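Class D beta-lactamase (Fusobacterium nucleatum subsp. polymorphum, PDB 4IED) probably hydrolyses the amide bond of beta-lactam antibiotics, giving substituted beta-amino acids and so conferring resistance. Local coordinates at residues I215-L228 with R239-I253. Sequence-based numbering, arbitrary orientation. Where two conformers were deposited one is given.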
loop_
_atom_site.group_PDB
_atom_site.type_symbol
_atom_site.label_atom_id
_atom_site.label_comp_id
_atom_site.label_asym_id
_atom_site.label_seq_id
_atom_site.Cartn_x
_atom_site.Cartn_y
_atom_site.Cartn_z
ATOM N N ILE A 215 7.234 -0.187 9.812
ATOM C CA ILE A 215 7.889 -1.100 10.774
ATOM C C ILE A 215 7.822 -0.368 12.113
ATOM O O ILE A 215 8.327 0.742 12.275
ATOM C CB ILE A 215 9.340 -1.443 10.448
ATOM C CG1 ILE A 215 9.409 -2.162 9.148
ATOM C CG2 ILE A 215 9.897 -2.381 11.515
ATOM C CD1 ILE A 215 10.813 -2.455 8.685
ATOM N N GLU A 216 7.199 -1.059 13.088
ATOM C CA GLU A 216 7.165 -0.566 14.483
ATOM C C GLU A 216 8.191 -1.356 15.286
ATOM O O GLU A 216 8.190 -2.612 15.269
ATOM C CB GLU A 216 5.766 -0.630 15.103
ATOM C CG GLU A 216 5.810 -0.011 16.490
ATOM C CD GLU A 216 4.500 0.542 17.032
ATOM O OE1 GLU A 216 4.531 1.125 18.146
ATOM O OE2 GLU A 216 3.433 0.492 16.419
ATOM N N THR A 217 8.994 -0.647 16.040
ATOM C CA THR A 217 9.956 -1.210 16.981
ATOM C C THR A 217 9.570 -0.794 18.396
ATOM O O THR A 217 8.495 -0.253 18.554
ATOM C CB THR A 217 11.342 -0.761 16.629
ATOM O OG1 THR A 217 11.440 0.662 16.845
ATOM C CG2 THR A 217 11.710 -1.058 15.163
ATOM N N SER A 218 10.391 -1.152 19.389
ATOM C CA SER A 218 10.021 -0.861 20.753
ATOM C C SER A 218 9.866 0.620 21.003
ATOM O O SER A 218 9.164 1.022 21.948
ATOM C CB SER A 218 11.081 -1.467 21.727
ATOM O OG SER A 218 12.316 -0.798 21.544
ATOM N N ASP A 219 10.530 1.470 20.225
ATOM C CA ASP A 219 10.451 2.896 20.449
ATOM C C ASP A 219 10.435 3.784 19.225
ATOM O O ASP A 219 10.574 4.987 19.336
ATOM C CB ASP A 219 11.482 3.452 21.406
ATOM C CG ASP A 219 12.882 3.404 20.822
ATOM O OD1 ASP A 219 13.037 2.794 19.710
ATOM O OD2 ASP A 219 13.807 3.927 21.413
ATOM N N ASN A 220 10.139 3.222 18.058
ATOM C CA ASN A 220 10.031 3.997 16.861
ATOM C C ASN A 220 9.085 3.345 15.848
ATOM O O ASN A 220 8.611 2.220 16.017
ATOM C CB ASN A 220 11.443 4.140 16.248
ATOM C CG ASN A 220 11.619 5.379 15.396
ATOM O OD1 ASN A 220 10.651 6.067 15.077
ATOM N ND2 ASN A 220 12.906 5.705 15.063
ATOM N N ILE A 221 8.728 4.143 14.849
ATOM C CA ILE A 221 7.914 3.679 13.679
ATOM C C ILE A 221 8.543 4.273 12.451
ATOM O O ILE A 221 8.737 5.468 12.353
ATOM C CB ILE A 221 6.444 4.144 13.700
ATOM C CG1 ILE A 221 5.800 3.728 15.010
ATOM C CG2 ILE A 221 5.714 3.585 12.523
ATOM C CD1 ILE A 221 4.395 4.229 15.232
ATOM N N TYR A 222 8.889 3.376 11.490
ATOM C CA TYR A 222 9.479 3.754 10.198
ATOM C C TYR A 222 8.469 3.509 9.136
ATOM O O TYR A 222 8.155 2.358 8.849
ATOM C CB TYR A 222 10.759 2.944 9.924
ATOM C CG TYR A 222 11.791 3.012 11.012
ATOM C CD1 TYR A 222 11.692 2.127 12.093
ATOM C CD2 TYR A 222 12.889 3.886 10.951
ATOM C CE1 TYR A 222 12.599 2.107 13.122
ATOM C CE2 TYR A 222 13.747 3.912 12.065
ATOM C CZ TYR A 222 13.605 3.031 13.116
ATOM O OH TYR A 222 14.506 3.044 14.242
ATOM N N SER A 223 7.914 4.586 8.555
ATOM C CA SER A 223 6.913 4.413 7.510
ATOM C C SER A 223 7.648 4.522 6.167
ATOM O O SER A 223 8.600 5.292 6.021
ATOM C CB SER A 223 5.894 5.509 7.574
ATOM O OG SER A 223 5.096 5.318 8.768
ATOM N N PHE A 224 7.249 3.721 5.205
ATOM C CA PHE A 224 8.039 3.645 3.957
ATOM C C PHE A 224 7.132 3.422 2.766
ATOM O O PHE A 224 6.023 2.945 2.776
ATOM C CB PHE A 224 9.058 2.512 4.005
ATOM C CG PHE A 224 8.433 1.123 4.014
ATOM C CD1 PHE A 224 8.096 0.463 2.806
ATOM C CD2 PHE A 224 8.235 0.466 5.215
ATOM C CE1 PHE A 224 7.532 -0.774 2.816
ATOM C CE2 PHE A 224 7.665 -0.796 5.208
ATOM C CZ PHE A 224 7.301 -1.389 4.013
ATOM N N ALA A 225 7.701 3.900 1.631
ATOM C CA ALA A 225 7.231 3.620 0.236
ATOM C C ALA A 225 8.341 3.561 -0.780
ATOM O O ALA A 225 9.161 4.487 -0.822
ATOM C CB ALA A 225 6.232 4.683 -0.184
ATOM N N ILE A 226 8.300 2.474 -1.543
ATOM C CA ILE A 226 9.194 2.329 -2.706
ATOM C C ILE A 226 8.291 2.140 -3.895
ATOM O O ILE A 226 7.246 1.504 -3.862
ATOM C CB ILE A 226 10.163 1.150 -2.531
ATOM C CG1 ILE A 226 11.272 1.137 -3.643
ATOM C CG2 ILE A 226 9.483 -0.206 -2.496
ATOM C CD1 ILE A 226 12.378 0.193 -3.254
ATOM N N ASN A 227 8.713 2.760 -4.994
ATOM C CA ASN A 227 8.195 2.331 -6.335
ATOM C C ASN A 227 9.323 2.295 -7.328
ATOM O O ASN A 227 10.331 2.956 -7.228
ATOM C CB ASN A 227 6.962 3.159 -6.781
ATOM C CG ASN A 227 7.270 4.609 -7.107
ATOM O OD1 ASN A 227 8.023 4.931 -7.985
ATOM N ND2 ASN A 227 6.552 5.522 -6.431
ATOM N N LEU A 228 9.161 1.388 -8.269
ATOM C CA LEU A 228 10.242 1.056 -9.241
ATOM C C LEU A 228 9.596 0.790 -10.567
ATOM O O LEU A 228 8.505 0.287 -10.647
ATOM C CB LEU A 228 10.889 -0.325 -8.811
ATOM C CG LEU A 228 11.426 -0.502 -7.382
ATOM C CD1 LEU A 228 11.733 -1.963 -6.995
ATOM C CD2 LEU A 228 12.671 0.432 -7.378
ATOM N N ARG A 239 11.066 -5.208 -5.045
ATOM C CA ARG A 239 10.391 -4.139 -4.210
ATOM C C ARG A 239 10.697 -4.374 -2.753
ATOM O O ARG A 239 11.270 -3.495 -2.077
ATOM C CB ARG A 239 8.934 -4.152 -4.442
ATOM C CG ARG A 239 8.486 -4.046 -5.910
ATOM C CD ARG A 239 7.014 -4.259 -6.032
ATOM N NE ARG A 239 6.674 -5.675 -5.746
ATOM C CZ ARG A 239 5.489 -6.261 -5.889
ATOM N NH1 ARG A 239 4.470 -5.561 -6.394
ATOM N NH2 ARG A 239 5.355 -7.532 -5.628
ATOM N N GLU A 240 10.323 -5.586 -2.244
ATOM C CA GLU A 240 10.515 -5.915 -0.823
ATOM C C GLU A 240 12.014 -6.194 -0.554
ATOM O O GLU A 240 12.472 -5.854 0.544
ATOM C CB GLU A 240 9.690 -7.097 -0.518
ATOM C CG GLU A 240 9.859 -7.488 0.961
ATOM C CD GLU A 240 8.734 -8.379 1.458
ATOM O OE1 GLU A 240 8.813 -8.801 2.670
ATOM O OE2 GLU A 240 7.762 -8.718 0.794
ATOM N N GLU A 241 12.805 -6.720 -1.504
ATOM C CA GLU A 241 14.223 -6.951 -1.276
ATOM C C GLU A 241 14.905 -5.646 -0.923
ATOM O O GLU A 241 15.689 -5.576 0.041
ATOM C CB GLU A 241 14.868 -7.565 -2.515
ATOM C CG GLU A 241 14.553 -9.044 -2.676
ATOM C CD GLU A 241 15.105 -9.630 -3.967
ATOM O OE1 GLU A 241 15.938 -8.867 -4.668
ATOM O OE2 GLU A 241 14.767 -10.836 -4.276
ATOM N N ILE A 242 14.659 -4.566 -1.671
ATOM C CA ILE A 242 15.371 -3.329 -1.425
ATOM C C ILE A 242 14.975 -2.739 -0.068
ATOM O O ILE A 242 15.812 -2.268 0.714
ATOM C CB ILE A 242 15.112 -2.275 -2.565
ATOM C CG1 ILE A 242 15.812 -2.779 -3.823
ATOM C CG2 ILE A 242 15.507 -0.869 -2.124
ATOM C CD1 ILE A 242 15.349 -2.102 -5.082
ATOM N N VAL A 243 13.663 -2.776 0.190
ATOM C CA VAL A 243 13.215 -2.318 1.515
ATOM C C VAL A 243 13.841 -3.079 2.668
ATOM O O VAL A 243 14.399 -2.446 3.618
ATOM C CB VAL A 243 11.679 -2.336 1.590
ATOM C CG1 VAL A 243 11.210 -1.954 3.012
ATOM C CG2 VAL A 243 11.102 -1.356 0.588
ATOM N N ARG A 244 13.881 -4.404 2.564
ATOM C CA ARG A 244 14.526 -5.185 3.660
ATOM C C ARG A 244 15.989 -4.914 3.725
ATOM O O ARG A 244 16.581 -4.894 4.797
ATOM C CB ARG A 244 14.197 -6.671 3.437
ATOM C CG ARG A 244 12.810 -7.085 3.778
ATOM C CD ARG A 244 12.494 -8.551 3.522
ATOM N NE ARG A 244 11.216 -8.933 4.072
ATOM C CZ ARG A 244 11.065 -9.388 5.305
ATOM N NH1 ARG A 244 12.061 -9.477 6.155
ATOM N NH2 ARG A 244 9.827 -9.701 5.703
ATOM N N GLU A 245 16.682 -4.687 2.594
ATOM C CA GLU A 245 18.132 -4.474 2.639
ATOM C C GLU A 245 18.396 -3.166 3.394
ATOM O O GLU A 245 19.309 -3.078 4.212
ATOM C CB GLU A 245 18.730 -4.486 1.210
ATOM C CG GLU A 245 18.857 -5.911 0.651
ATOM C CD GLU A 245 19.523 -6.086 -0.703
ATOM O OE1 GLU A 245 20.508 -5.364 -0.980
ATOM O OE2 GLU A 245 19.067 -7.072 -1.420
ATOM N N TYR A 246 17.625 -2.112 3.136
ATOM C CA TYR A 246 17.821 -0.867 3.856
ATOM C C TYR A 246 17.558 -1.074 5.345
ATOM O O TYR A 246 18.353 -0.606 6.203
ATOM C CB TYR A 246 16.847 0.224 3.319
ATOM C CG TYR A 246 16.840 1.483 4.173
ATOM C CD1 TYR A 246 17.845 2.386 4.034
ATOM C CD2 TYR A 246 15.860 1.727 5.106
ATOM C CE1 TYR A 246 17.976 3.538 4.812
ATOM C CE2 TYR A 246 15.974 2.867 5.941
ATOM C CZ TYR A 246 16.995 3.760 5.763
ATOM O OH TYR A 246 17.106 4.932 6.515
ATOM N N PHE A 247 16.452 -1.722 5.712
ATOM C CA PHE A 247 16.151 -1.889 7.155
ATOM C C PHE A 247 17.105 -2.847 7.871
ATOM O O PHE A 247 17.326 -2.674 9.071
ATOM C CB PHE A 247 14.703 -2.214 7.378
ATOM C CG PHE A 247 13.793 -1.038 7.194
ATOM C CD1 PHE A 247 13.825 0.018 8.134
ATOM C CD2 PHE A 247 12.887 -0.986 6.182
ATOM C CE1 PHE A 247 13.089 1.110 7.979
ATOM C CE2 PHE A 247 12.091 0.168 6.038
ATOM C CZ PHE A 247 12.166 1.167 6.966
ATOM N N LYS A 248 17.794 -3.719 7.121
ATOM C CA LYS A 248 18.841 -4.554 7.731
ATOM C C LYS A 248 20.078 -3.658 7.947
ATOM O O LYS A 248 20.734 -3.756 9.040
ATOM C CB LYS A 248 19.160 -5.733 6.829
ATOM C CG LYS A 248 18.117 -6.870 6.979
ATOM C CD LYS A 248 18.314 -8.075 6.127
ATOM C CE LYS A 248 18.284 -7.854 4.599
ATOM N NZ LYS A 248 18.678 -9.064 3.887
ATOM N N ASN A 249 20.406 -2.753 7.011
ATOM C CA ASN A 249 21.541 -1.822 7.128
ATOM C C ASN A 249 21.480 -0.931 8.373
ATOM O O ASN A 249 22.482 -0.638 8.988
ATOM C CB ASN A 249 21.607 -0.928 5.881
ATOM C CG ASN A 249 22.815 -0.001 5.893
ATOM O OD1 ASN A 249 22.689 1.221 6.026
ATOM N ND2 ASN A 249 23.953 -0.553 5.710
ATOM N N ILE A 250 20.276 -0.547 8.738
ATOM C CA ILE A 250 20.046 0.289 9.866
ATOM C C ILE A 250 19.602 -0.497 11.118
ATOM O O ILE A 250 19.195 0.072 12.134
ATOM C CB ILE A 250 19.167 1.513 9.623
ATOM C CG1 ILE A 250 17.746 1.144 9.242
ATOM C CG2 ILE A 250 19.701 2.421 8.530
ATOM C CD1 ILE A 250 16.772 2.287 9.481
ATOM N N ASN A 251 19.771 -1.833 11.048
ATOM C CA ASN A 251 19.570 -2.708 12.208
ATOM C C ASN A 251 18.169 -2.719 12.820
ATOM O O ASN A 251 18.011 -3.088 13.912
ATOM C CB ASN A 251 20.653 -2.357 13.222
ATOM C CG ASN A 251 22.071 -2.730 12.686
ATOM O OD1 ASN A 251 22.350 -3.960 12.617
ATOM N ND2 ASN A 251 22.995 -1.733 12.321
ATOM N N VAL A 252 17.158 -2.357 12.011
ATOM C CA VAL A 252 15.777 -2.460 12.369
ATOM C C VAL A 252 15.282 -3.908 12.231
ATOM O O VAL A 252 14.558 -4.473 13.064
ATOM C CB VAL A 252 14.949 -1.428 11.557
ATOM C CG1 VAL A 252 13.439 -1.675 11.739
ATOM C CG2 VAL A 252 15.298 -0.010 12.005
ATOM N N ILE A 253 15.620 -4.526 11.066
ATOM C CA ILE A 253 15.421 -5.951 10.864
ATOM C C ILE A 253 16.692 -6.616 11.314
ATOM O O ILE A 253 17.790 -6.234 10.897
ATOM C CB ILE A 253 15.002 -6.302 9.412
ATOM C CG1 ILE A 253 13.682 -5.696 9.072
ATOM C CG2 ILE A 253 14.812 -7.780 9.203
ATOM C CD1 ILE A 253 13.321 -5.811 7.561
#
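Strand 221-228 presents Y222, F224, I226 and L228 to helix 239-249, which answers with I242, V243 and F247. Their axes approach to 9.0 Å, with N-to-C directions 137° apart, so the helix runs back obliquely along the strand. Alternate strand residues face the helix; no hydrogen bond crosses, and the contact is apolar. F247 sits at its centre. One face of its ring receives I215 CD1, 3.7 Å from the ring centroid, while Y246 CD2 lies over the opposite face. The F247 ring directs an edge at the face of Y222 in an offset T-shaped pair, planes at 68°, and its CE1 comes within 3.5 Å of Y222 CB. With F224, whose ring meets F247 obliquely, these form an aromatic cluster. F224 has its CG between the backbone N and the carbonyl carbon (chi1 67°), which lays the ring out so that V243 CG1 stands over its centre, 3.9 Å from the centroid. I226 forks: CD1 presses tightly on I242 CG2 at 3.5 Å, whereas CG2 meets V243 CG2. L228 CD1 rests against the backbone of R239 near the helix N-terminus. Beyond the helix, a Schellman motif with N251 at positive phi turns the chain back, V252 N bonding to F247 O at 3.0 Å. V252 is thereby brought against the hairpin 215-222: its CG1 meets I215 CG2 tip to tip at 3.6 Å, and its CG2 lies over a face of Y222. This is the C-terminal helix laid on the central antiparallel sheet, beside helix 16-25, as in serine beta-lactamases and penicillin-binding transpeptidases.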